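Long-range contacts in alpha-n-acetylglucosaminidase family protein (Clostridium perfringens, PDB 4A41), which binds galactose as a family 32 carbohydrate-binding module, and probably helps bring the family 89 alpha-N-acetylglucosaminidase that carries it to its glycan targets: residues K85-P90 / E156-A161; L25-M30 / F49-K54; W59-N64 / G149-A154. All blocks are in the same frame, centred on the assembly; numbering follows the deposited sequence. Where two conformers were deposited one is given.

Contact 1: residues K85-P90 / E156-A161. With CA (calcium ion), chain B.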
loop_
_atom_site.group_PDB
_atom_site.type_symbol
_atom_site.label_atom_id
_atom_site.label_comp_id
_atom_site.label_asym_id
_atom_site.label_seq_id
_atom_site.Cartn_x
_atom_site.Cartn_y
_atom_site.Cartn_z
ATOM N N LYS A 85 11.079 7.233 3.374
ATOM C CA LYS A 85 10.675 6.033 4.111
ATOM C C LYS A 85 9.205 5.721 3.814
ATOM O O LYS A 85 8.422 6.620 3.488
ATOM C CB LYS A 85 10.933 6.239 5.618
ATOM C CG LYS A 85 10.556 5.045 6.513
ATOM C CD LYS A 85 11.082 5.256 7.935
ATOM C CE LYS A 85 10.196 6.136 8.777
ATOM N NZ LYS A 85 10.527 6.057 10.258
ATOM N N PHE A 86 8.862 4.445 3.918
ATOM C CA PHE A 86 7.512 3.969 3.669
ATOM C C PHE A 86 7.226 2.836 4.625
ATOM O O PHE A 86 8.079 1.967 4.798
ATOM C CB PHE A 86 7.399 3.477 2.215
ATOM C CG PHE A 86 6.031 2.927 1.859
ATOM C CD1 PHE A 86 5.037 3.765 1.344
ATOM C CD2 PHE A 86 5.765 1.551 1.972
ATOM C CE1 PHE A 86 3.808 3.270 0.981
ATOM C CE2 PHE A 86 4.509 1.036 1.619
ATOM C CZ PHE A 86 3.532 1.889 1.133
ATOM N N THR A 87 6.055 2.826 5.263
ATOM C CA THR A 87 5.749 1.694 6.139
ATOM C C THR A 87 4.463 1.024 5.704
ATOM O O THR A 87 3.520 1.699 5.254
ATOM C CB THR A 87 5.664 2.093 7.635
ATOM O OG1 THR A 87 4.597 3.046 7.839
ATOM C CG2 THR A 87 7.028 2.681 8.120
ATOM N N TYR A 88 4.471 -0.311 5.804
ATOM C CA TYR A 88 3.333 -1.147 5.477
ATOM C C TYR A 88 2.936 -1.885 6.742
ATOM O O TYR A 88 3.736 -2.677 7.261
ATOM C CB TYR A 88 3.743 -2.138 4.367
ATOM C CG TYR A 88 2.842 -3.341 4.199
ATOM C CD1 TYR A 88 1.537 -3.201 3.742
ATOM C CD2 TYR A 88 3.304 -4.613 4.518
ATOM C CE1 TYR A 88 0.706 -4.323 3.578
ATOM C CE2 TYR A 88 2.462 -5.742 4.376
ATOM C CZ TYR A 88 1.169 -5.574 3.912
ATOM O OH TYR A 88 0.322 -6.654 3.738
ATOM N N LEU A 89 1.720 -1.618 7.233
ATOM C CA LEU A 89 1.165 -2.347 8.375
ATOM C C LEU A 89 0.136 -3.344 7.863
ATOM O O LEU A 89 -0.894 -2.955 7.287
ATOM C CB LEU A 89 0.529 -1.397 9.405
ATOM C CG LEU A 89 -0.070 -2.098 10.636
ATOM C CD1 LEU A 89 1.067 -2.672 11.502
ATOM C CD2 LEU A 89 -0.932 -1.121 11.444
ATOM N N PRO A 90 0.411 -4.653 8.024
ATOM C CA PRO A 90 -0.547 -5.670 7.624
ATOM C C PRO A 90 -1.783 -5.646 8.501
ATOM O O PRO A 90 -1.782 -5.076 9.612
ATOM C CB PRO A 90 0.186 -6.989 7.925
ATOM C CG PRO A 90 1.663 -6.626 7.860
ATOM C CD PRO A 90 1.701 -5.238 8.438
ATOM N N GLU A 156 -2.597 -0.208 7.134
ATOM C CA GLU A 156 -2.176 1.199 7.136
ATOM C C GLU A 156 -0.898 1.351 6.349
ATOM O O GLU A 156 0.059 0.616 6.564
ATOM C CB GLU A 156 -1.941 1.736 8.567
ATOM C CG GLU A 156 -3.206 1.947 9.379
ATOM C CD GLU A 156 -4.055 3.052 8.790
ATOM O OE1 GLU A 156 -3.563 4.188 8.671
ATOM O OE2 GLU A 156 -5.240 2.827 8.484
ATOM N N LEU A 157 -0.865 2.379 5.506
ATOM C CA LEU A 157 0.339 2.774 4.767
ATOM C C LEU A 157 0.712 4.171 5.163
ATOM O O LEU A 157 -0.141 5.059 5.209
ATOM C CB LEU A 157 0.028 2.749 3.256
ATOM C CG LEU A 157 -0.425 1.392 2.719
ATOM C CD1 LEU A 157 -0.781 1.509 1.214
ATOM C CD2 LEU A 157 0.634 0.285 2.945
ATOM N N ASN A 158 2.014 4.379 5.389
ATOM C CA ASN A 158 2.533 5.723 5.703
ATOM C C ASN A 158 3.754 6.071 4.851
ATOM O O ASN A 158 4.560 5.205 4.501
ATOM C CB ASN A 158 2.782 5.892 7.209
ATOM C CG ASN A 158 1.488 6.077 7.979
ATOM O OD1 ASN A 158 0.950 7.185 8.022
ATOM N ND2 ASN A 158 0.978 4.998 8.561
ATOM N N VAL A 159 3.887 7.359 4.557
ATOM C CA VAL A 159 4.939 7.866 3.635
ATOM C C VAL A 159 5.634 8.983 4.421
ATOM O O VAL A 159 4.972 9.879 4.966
ATOM C CB VAL A 159 4.376 8.419 2.310
ATOM C CG1 VAL A 159 5.509 8.827 1.374
ATOM C CG2 VAL A 159 3.514 7.353 1.605
ATOM N N PHE A 160 6.961 8.920 4.505
ATOM C CA PHE A 160 7.719 9.861 5.353
ATOM C C PHE A 160 8.581 10.799 4.544
ATOM O O PHE A 160 9.254 10.382 3.602
ATOM C CB PHE A 160 8.614 9.097 6.322
ATOM C CG PHE A 160 7.854 8.249 7.309
ATOM C CD1 PHE A 160 7.166 7.097 6.891
ATOM C CD2 PHE A 160 7.815 8.601 8.643
ATOM C CE1 PHE A 160 6.435 6.326 7.793
ATOM C CE2 PHE A 160 7.105 7.815 9.568
ATOM C CZ PHE A 160 6.424 6.675 9.143
ATOM N N ALA A 161 8.557 12.078 4.912
ATOM C CA ALA A 161 9.395 13.085 4.262
ATOM C C ALA A 161 10.090 13.903 5.332
ATOM O O ALA A 161 11.282 14.192 5.155
ATOM C CB ALA A 161 8.570 13.962 3.356
ATOM O OXT ALA A 161 9.506 14.245 6.381
HETATM CA CA CA B . -6.915 1.223 7.962
HETATM O O HOH W 1 1.984 2.118 8.199
#
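Lys85-Leu89 and Glu156-Phe160 pair as antiparallel neighbours, their axes approaching to 4.8 Å with N-to-C directions 170° apart. The register runs unbroken from Lys85 opposite Phe160 to Leu89 opposite Glu156. Five backbone hydrogen bonds fix it: Phe160 N to Lys85 O (2.9 Å), then two each at Thr87-Asn158 and Leu89-Glu156. Phe86-Val159 and Tyr88-Leu157 are the non-hydrogen-bonded pairs, and CA-H...O contacts run from Phe86 CA to Asn158 O and from Leu157 CA to Thr87 O.

On the face carrying Lys85, Thr87, Leu89, Glu156, Asn158 and Phe160, the lysine chain leaves extended and then bends at chi3 (82°), which lays its end across the Phe160 ring. Lys85 CE stands 3.4 Å from the centroid of the Phe160 ring as a CH-pi contact, and Lys85 NZ, 4.2 Å from the same centroid, makes a cation-pi interaction over that face. Thr87 CG2 approaches Phe160 CE1 to 3.7 Å. A water joins this face to the backbone: it meets Thr87 OG1 at 2.8 Å, donates to Glu156 O and accepts from Asn158 ND2. Glu156 turns its carboxylate away from Leu89, so that OE2 binds calcium at 2.4 Å while OE1 accepts from Gln27 NE2.

The face carrying Phe86, Tyr88, Leu157 and Val159 is mainly apolar. Leu157 CD2 lies in the plane of the Tyr88 ring at its edge, 3.7 Å from CD1, and also touches Phe86 CZ; Val159 CG2 meets the edge of the Phe86 ring. Strands 71-77 and 139-144 pack against these residues from the facing sheet, and Tyr88 OH is hydrogen-bonded to Ser153 and Ile99. Two neighbouring central strands, with one side turned to an opposing antiparallel sheet, form the heart of the discoidin-like (F5/8 type C) beta-sandwich.

Contact 2: residues L25-M30 / F49-K54. With CA (calcium ion), chain B.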
loop_
_atom_site.group_PDB
_atom_site.type_symbol
_atom_site.label_atom_id
_atom_site.label_comp_id
_atom_site.label_asym_id
_atom_site.label_seq_id
_atom_site.Cartn_x
_atom_site.Cartn_y
_atom_site.Cartn_z
ATOM N N LEU A 25 3.803 11.919 6.477
ATOM C CA LEU A 25 2.904 12.861 5.843
ATOM C C LEU A 25 1.476 12.611 6.303
ATOM O O LEU A 25 1.086 11.448 6.507
ATOM C CB LEU A 25 3.005 12.754 4.328
ATOM C CG LEU A 25 4.350 13.198 3.774
ATOM C CD1 LEU A 25 4.477 12.677 2.331
ATOM C CD2 LEU A 25 4.421 14.743 3.840
ATOM N N PRO A 26 0.686 13.680 6.472
ATOM C CA PRO A 26 -0.704 13.502 6.931
ATOM C C PRO A 26 -1.529 12.670 5.958
ATOM O O PRO A 26 -1.638 13.001 4.763
ATOM C CB PRO A 26 -1.240 14.938 7.041
ATOM C CG PRO A 26 -0.021 15.808 7.087
ATOM C CD PRO A 26 1.079 15.099 6.362
ATOM N N GLN A 27 -2.132 11.600 6.466
ATOM C CA GLN A 27 -2.917 10.701 5.614
ATOM C C GLN A 27 -4.193 11.375 5.063
ATOM O O GLN A 27 -4.678 11.012 3.999
ATOM C CB GLN A 27 -3.294 9.422 6.374
ATOM C CG GLN A 27 -2.125 8.492 6.665
ATOM C CD GLN A 27 -2.594 7.274 7.445
ATOM O OE1 GLN A 27 -3.399 7.381 8.378
ATOM N NE2 GLN A 27 -2.143 6.114 7.037
ATOM N N GLY A 28 -4.718 12.371 5.799
ATOM C CA GLY A 28 -5.958 13.026 5.382
ATOM C C GLY A 28 -5.793 13.944 4.193
ATOM O O GLY A 28 -6.781 14.325 3.556
ATOM N N ASN A 29 -4.532 14.199 3.836
ATOM C CA ASN A 29 -4.239 14.971 2.635
ATOM C C ASN A 29 -3.997 14.099 1.394
ATOM O O ASN A 29 -3.737 14.639 0.301
ATOM C CB ASN A 29 -3.031 15.890 2.848
ATOM C CG ASN A 29 -3.364 17.045 3.776
ATOM O OD1 ASN A 29 -4.539 17.419 3.914
ATOM N ND2 ASN A 29 -2.367 17.542 4.471
ATOM N N MET A 30 -4.058 12.781 1.570
ATOM C CA MET A 30 -3.781 11.838 0.483
ATOM C C MET A 30 -5.076 11.331 -0.116
ATOM O O MET A 30 -6.167 11.438 0.490
ATOM C CB MET A 30 -2.986 10.642 1.000
ATOM C CG MET A 30 -1.701 11.014 1.730
ATOM S SD MET A 30 -0.835 9.516 2.244
ATOM C CE MET A 30 0.597 10.267 3.015
ATOM N N PHE A 49 -9.355 2.629 2.917
ATOM C CA PHE A 49 -9.149 2.033 4.227
ATOM C C PHE A 49 -7.671 1.866 4.576
ATOM O O PHE A 49 -7.332 1.662 5.720
ATOM C CB PHE A 49 -9.828 0.663 4.332
ATOM C CG PHE A 49 -11.331 0.718 4.317
ATOM C CD1 PHE A 49 -12.026 1.897 4.610
ATOM C CD2 PHE A 49 -12.053 -0.410 3.990
ATOM C CE1 PHE A 49 -13.434 1.914 4.591
ATOM C CE2 PHE A 49 -13.466 -0.393 3.993
ATOM C CZ PHE A 49 -14.128 0.757 4.298
ATOM N N ALA A 50 -6.778 1.970 3.590
ATOM C CA ALA A 50 -5.327 1.824 3.890
ATOM C C ALA A 50 -4.734 3.103 4.493
ATOM O O ALA A 50 -3.608 3.107 4.921
ATOM C CB ALA A 50 -4.558 1.406 2.602
ATOM N N ILE A 51 -5.492 4.206 4.478
ATOM C CA ILE A 51 -4.951 5.506 4.926
ATOM C C ILE A 51 -5.957 6.247 5.836
ATOM O O ILE A 51 -6.056 7.483 5.796
ATOM C CB ILE A 51 -4.534 6.402 3.729
ATOM C CG1 ILE A 51 -5.679 6.571 2.717
ATOM C CG2 ILE A 51 -3.264 5.887 3.067
ATOM C CD1 ILE A 51 -5.409 7.750 1.769
ATOM N N ASP A 52 -6.683 5.489 6.658
ATOM C CA ASP A 52 -7.667 6.098 7.568
ATOM C C ASP A 52 -7.234 6.147 9.034
ATOM O O ASP A 52 -8.022 6.576 9.909
ATOM C CB ASP A 52 -9.047 5.426 7.403
ATOM C CG ASP A 52 -9.018 3.947 7.748
ATOM O OD1 ASP A 52 -7.940 3.436 8.117
ATOM O OD2 ASP A 52 -10.079 3.309 7.682
ATOM N N GLY A 53 -5.994 5.756 9.316
ATOM C CA GLY A 53 -5.460 5.768 10.682
ATOM C C GLY A 53 -6.103 4.737 11.603
ATOM O O GLY A 53 -6.006 4.844 12.834
ATOM N N LYS A 54 -6.743 3.737 11.010
ATOM C CA LYS A 54 -7.460 2.687 11.743
ATOM C C LYS A 54 -6.841 1.343 11.409
ATOM O O LYS A 54 -6.918 0.881 10.264
ATOM C CB LYS A 54 -8.950 2.672 11.373
ATOM C CG LYS A 54 -9.653 3.946 11.817
ATOM C CD LYS A 54 -11.101 3.998 11.405
ATOM C CE LYS A 54 -11.836 5.169 12.105
ATOM N NZ LYS A 54 -11.037 6.435 12.213
HETATM CA CA CA B . -6.915 1.223 7.962
#
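Gln27 passes its side chain along Ile51, and its NE2, 3.6 Å from Ile51 CA, is gripped by two acceptors on strand 153-160: it bonds to Leu157 O, with Glu156 OE1 as the second acceptor. With both bonds made to that strand, the amide is held between it and the 49-54 loop. Its CG lies opposite the carbonyl carbon (chi1 -70°) and the chain runs straight on (chi2 179°), carrying the amide past the Ile51 carbonyl. Gln27 CB meets Ile51 O at 3.4 Å. Gln27 OE1 comes to 3.2 Å from Gly53 N, but the angle is too poor for a hydrogen bond.

The second touch is apolar: Ile51 CD1 lies 3.9 Å from Met30 CB, before the methionine chain leads away. Strand 71-77 lines this region, with Leu77 against Met30 and Leu75 against Ile51.

The 49-54 loop wraps calcium on both sides of Ile51, with Phe49 O before it at 2.3 Å and Asp52 OD1 (2.4 Å) and Lys54 O (2.3 Å) after it. Asp52 OD1 also accepts from Lys54 N at 3.1 Å, met from above the carboxylate plane, and this closes an Asx turn. Thr57 OG1, Ala155 O and Glu156 OE2 help complete the coordination. A loop folded around calcium through backbone carbonyls, carboxylates and the Thr57 hydroxyl, well away from the sugar, matches the structural calcium site common in family 32 modules.

Contact 3: residues W59-N64 / G149-A154; sequences WHTKYN and GGFASA. With GAL (beta-D-galactopyranose), chain C.
Backbone bonding joins Trp59 to Ala154 as an antiparallel hydrogen-bonded pair, Trp59 N to Ala154 O at 2.9 Å and Ala154 N to Trp59 O at 3.0 Å. Thr61 N donates to Ala152 O. The ladder then passes to a side chain, for Ala152 N donates almost straight (172°) to Thr61 OG1, placed by chi1 of 47° between backbone N and carbonyl carbon.

Apolar contacts flank these bonds. Ala152 CB meets Trp59 CH2 at 3.9 Å, Ala154 CB lies at the edge of the indole, and Tyr63 CB touches Phe151 CE1.

His60 and Phe151 form an oblique aromatic pair, planes at 50°, with Phe151 CB 3.5 Å from His60 CE1.

Polar bonds orient the histidine and hold the sugar. His60 ND1 donates to Thr61 O in the ring plane, fixing the imidazole rotation and presenting NE2 for a hydrogen bond with galactose O4 (2.7 Å), either atom being the possible donor. Glu44, Arg91 and Asn96 are also hydrogen-bonded to the sugar, and Glu44 holds Tyr63 OH. The Tyr63 ring covers C4, C5 and C6, the apolar patch that an axial O4 leaves; His60 holding that O4 is consistent with galacto recognition.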
loop_
_atom_site.group_PDB
_atom_site.type_symbol
_atom_site.label_atom_id
_atom_site.label_comp_id
_atom_site.label_asym_id
_atom_site.label_seq_id
_atom_site.Cartn_x
_atom_site.Cartn_y
_atom_site.Cartn_z
ATOM N N TRP A 59 -7.390 -2.075 3.144
ATOM C CA TRP A 59 -7.561 -2.303 1.700
ATOM C C TRP A 59 -7.397 -3.793 1.473
ATOM O O TRP A 59 -6.543 -4.429 2.119
ATOM C CB TRP A 59 -6.471 -1.577 0.917
ATOM C CG TRP A 59 -6.337 -2.027 -0.508
ATOM C CD1 TRP A 59 -7.293 -1.966 -1.484
ATOM C CD2 TRP A 59 -5.177 -2.612 -1.119
ATOM N NE1 TRP A 59 -6.804 -2.487 -2.664
ATOM C CE2 TRP A 59 -5.506 -2.875 -2.473
ATOM C CE3 TRP A 59 -3.876 -2.924 -0.656
ATOM C CZ2 TRP A 59 -4.595 -3.449 -3.366
ATOM C CZ3 TRP A 59 -2.960 -3.482 -1.552
ATOM C CH2 TRP A 59 -3.326 -3.725 -2.898
ATOM N N HIS A 60 -8.207 -4.352 0.589
ATOM C CA HIS A 60 -8.031 -5.762 0.188
ATOM C C HIS A 60 -8.380 -5.850 -1.286
ATOM O O HIS A 60 -9.357 -5.216 -1.750
ATOM C CB HIS A 60 -9.005 -6.660 1.000
ATOM C CG HIS A 60 -8.716 -8.143 0.973
ATOM N ND1 HIS A 60 -8.818 -8.919 -0.167
ATOM C CD2 HIS A 60 -8.379 -8.997 1.979
ATOM C CE1 HIS A 60 -8.582 -10.184 0.140
ATOM N NE2 HIS A 60 -8.314 -10.260 1.430
ATOM N N THR A 61 -7.599 -6.607 -2.045
ATOM C CA THR A 61 -7.905 -6.808 -3.454
ATOM C C THR A 61 -9.296 -7.453 -3.588
ATOM O O THR A 61 -9.755 -8.157 -2.681
ATOM C CB THR A 61 -6.835 -7.703 -4.149
ATOM O OG1 THR A 61 -6.563 -8.858 -3.335
ATOM C CG2 THR A 61 -5.513 -6.908 -4.361
ATOM N N LYS A 62 -9.934 -7.218 -4.735
ATOM C CA LYS A 62 -11.258 -7.786 -5.033
ATOM C C LYS A 62 -11.228 -9.302 -5.058
ATOM O O LYS A 62 -10.357 -9.908 -5.688
ATOM C CB LYS A 62 -11.757 -7.255 -6.378
ATOM C CG LYS A 62 -13.038 -7.922 -6.926
ATOM C CD LYS A 62 -14.212 -7.668 -6.005
ATOM C CE LYS A 62 -15.514 -8.097 -6.653
ATOM N NZ LYS A 62 -15.962 -7.103 -7.650
ATOM N N TYR A 63 -12.189 -9.915 -4.365
ATOM C CA TYR A 63 -12.307 -11.358 -4.429
ATOM C C TYR A 63 -13.761 -11.736 -4.775
ATOM O O TYR A 63 -14.599 -10.852 -4.976
ATOM C CB TYR A 63 -11.738 -12.017 -3.171
ATOM C CG TYR A 63 -12.363 -11.574 -1.880
ATOM C CD1 TYR A 63 -13.484 -12.235 -1.367
ATOM C CD2 TYR A 63 -11.825 -10.507 -1.138
ATOM C CE1 TYR A 63 -14.056 -11.826 -0.158
ATOM C CE2 TYR A 63 -12.387 -10.098 0.068
ATOM C CZ TYR A 63 -13.500 -10.778 0.560
ATOM O OH TYR A 63 -14.075 -10.399 1.747
ATOM N N ASN A 64 -14.009 -13.039 -4.910
ATOM C CA ASN A 64 -15.302 -13.575 -5.395
ATOM C C ASN A 64 -15.780 -12.983 -6.751
ATOM O O ASN A 64 -16.801 -12.276 -6.808
ATOM C CB ASN A 64 -16.373 -13.512 -4.275
ATOM C CG ASN A 64 -16.013 -14.410 -3.056
ATOM O OD1 ASN A 64 -15.277 -15.407 -3.183
ATOM N ND2 ASN A 64 -16.531 -14.052 -1.879
ATOM N N GLY A 149 -2.426 -16.267 0.236
ATOM C CA GLY A 149 -3.671 -16.655 -0.416
ATOM C C GLY A 149 -3.807 -16.174 -1.846
ATOM O O GLY A 149 -4.807 -16.442 -2.504
ATOM N N GLY A 150 -2.808 -15.427 -2.317
ATOM C CA GLY A 150 -2.904 -14.791 -3.631
ATOM C C GLY A 150 -3.733 -13.514 -3.649
ATOM O O GLY A 150 -4.086 -13.029 -4.716
ATOM N N PHE A 151 -4.037 -12.989 -2.460
ATOM C CA PHE A 151 -4.692 -11.697 -2.282
ATOM C C PHE A 151 -3.604 -10.689 -1.878
ATOM O O PHE A 151 -2.497 -11.068 -1.553
ATOM C CB PHE A 151 -5.689 -11.789 -1.127
ATOM C CG PHE A 151 -6.616 -12.984 -1.204
ATOM C CD1 PHE A 151 -7.670 -13.002 -2.092
ATOM C CD2 PHE A 151 -6.448 -14.068 -0.329
ATOM C CE1 PHE A 151 -8.538 -14.121 -2.156
ATOM C CE2 PHE A 151 -7.311 -15.185 -0.386
ATOM C CZ PHE A 151 -8.344 -15.202 -1.292
ATOM N N ALA A 152 -3.952 -9.407 -1.914
ATOM C CA ALA A 152 -3.126 -8.388 -1.257
ATOM C C ALA A 152 -3.991 -7.553 -0.356
ATOM O O ALA A 152 -5.133 -7.201 -0.710
ATOM C CB ALA A 152 -2.425 -7.521 -2.283
ATOM N N SER A 153 -3.449 -7.219 0.812
ATOM C CA SER A 153 -4.183 -6.357 1.739
ATOM C C SER A 153 -3.229 -5.469 2.517
ATOM O O SER A 153 -2.029 -5.733 2.560
ATOM C CB SER A 153 -5.085 -7.175 2.697
ATOM O OG SER A 153 -4.310 -8.070 3.485
ATOM N N ALA A 154 -3.762 -4.391 3.103
ATOM C CA ALA A 154 -2.942 -3.457 3.900
ATOM C C ALA A 154 -3.815 -2.720 4.896
ATOM O O ALA A 154 -4.837 -2.145 4.498
ATOM C CB ALA A 154 -2.225 -2.431 2.976
HETATM C C1 GAL C . -11.679 -14.211 4.454
HETATM C C2 GAL C . -10.940 -13.022 5.038
HETATM C C3 GAL C . -11.127 -11.840 4.079
HETATM C C4 GAL C . -10.686 -12.239 2.676
HETATM C C5 GAL C . -11.453 -13.490 2.236
HETATM C C6 GAL C . -11.048 -13.944 0.835
HETATM O O1 GAL C . -11.435 -15.308 5.290
HETATM O O2 GAL C . -11.403 -12.714 6.352
HETATM O O3 GAL C . -10.395 -10.739 4.603
HETATM O O4 GAL C . -9.268 -12.503 2.683
HETATM O O5 GAL C . -11.142 -14.502 3.175
HETATM O O6 GAL C . -11.868 -15.019 0.376
#

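How the contacts relate
Contacts 1 and 3 are both largely buried and share strand 153-160, with 80-89 and 59-60 as its neighbours in one sheet; contact 2 is looser, partly exposed and joins two loops. Backbone ladders dominate contacts 1 and 3, whereas 25-30 reaches 49-54 mainly with the Gln27 side chain lying on loop backbone, plus one apolar touch. Calcium connects contact 1 to contact 2, since Glu156 and Asp52 supply carboxylate oxygens 2.8 Å apart (OE2 to OD1), a closeness the shared metal would offset. Contact 3 lies on the other side of the chain's centre from contact 1, their centres about 18 Å apart, and there the sheet's edge gives way to loops that hold sugar instead of metal.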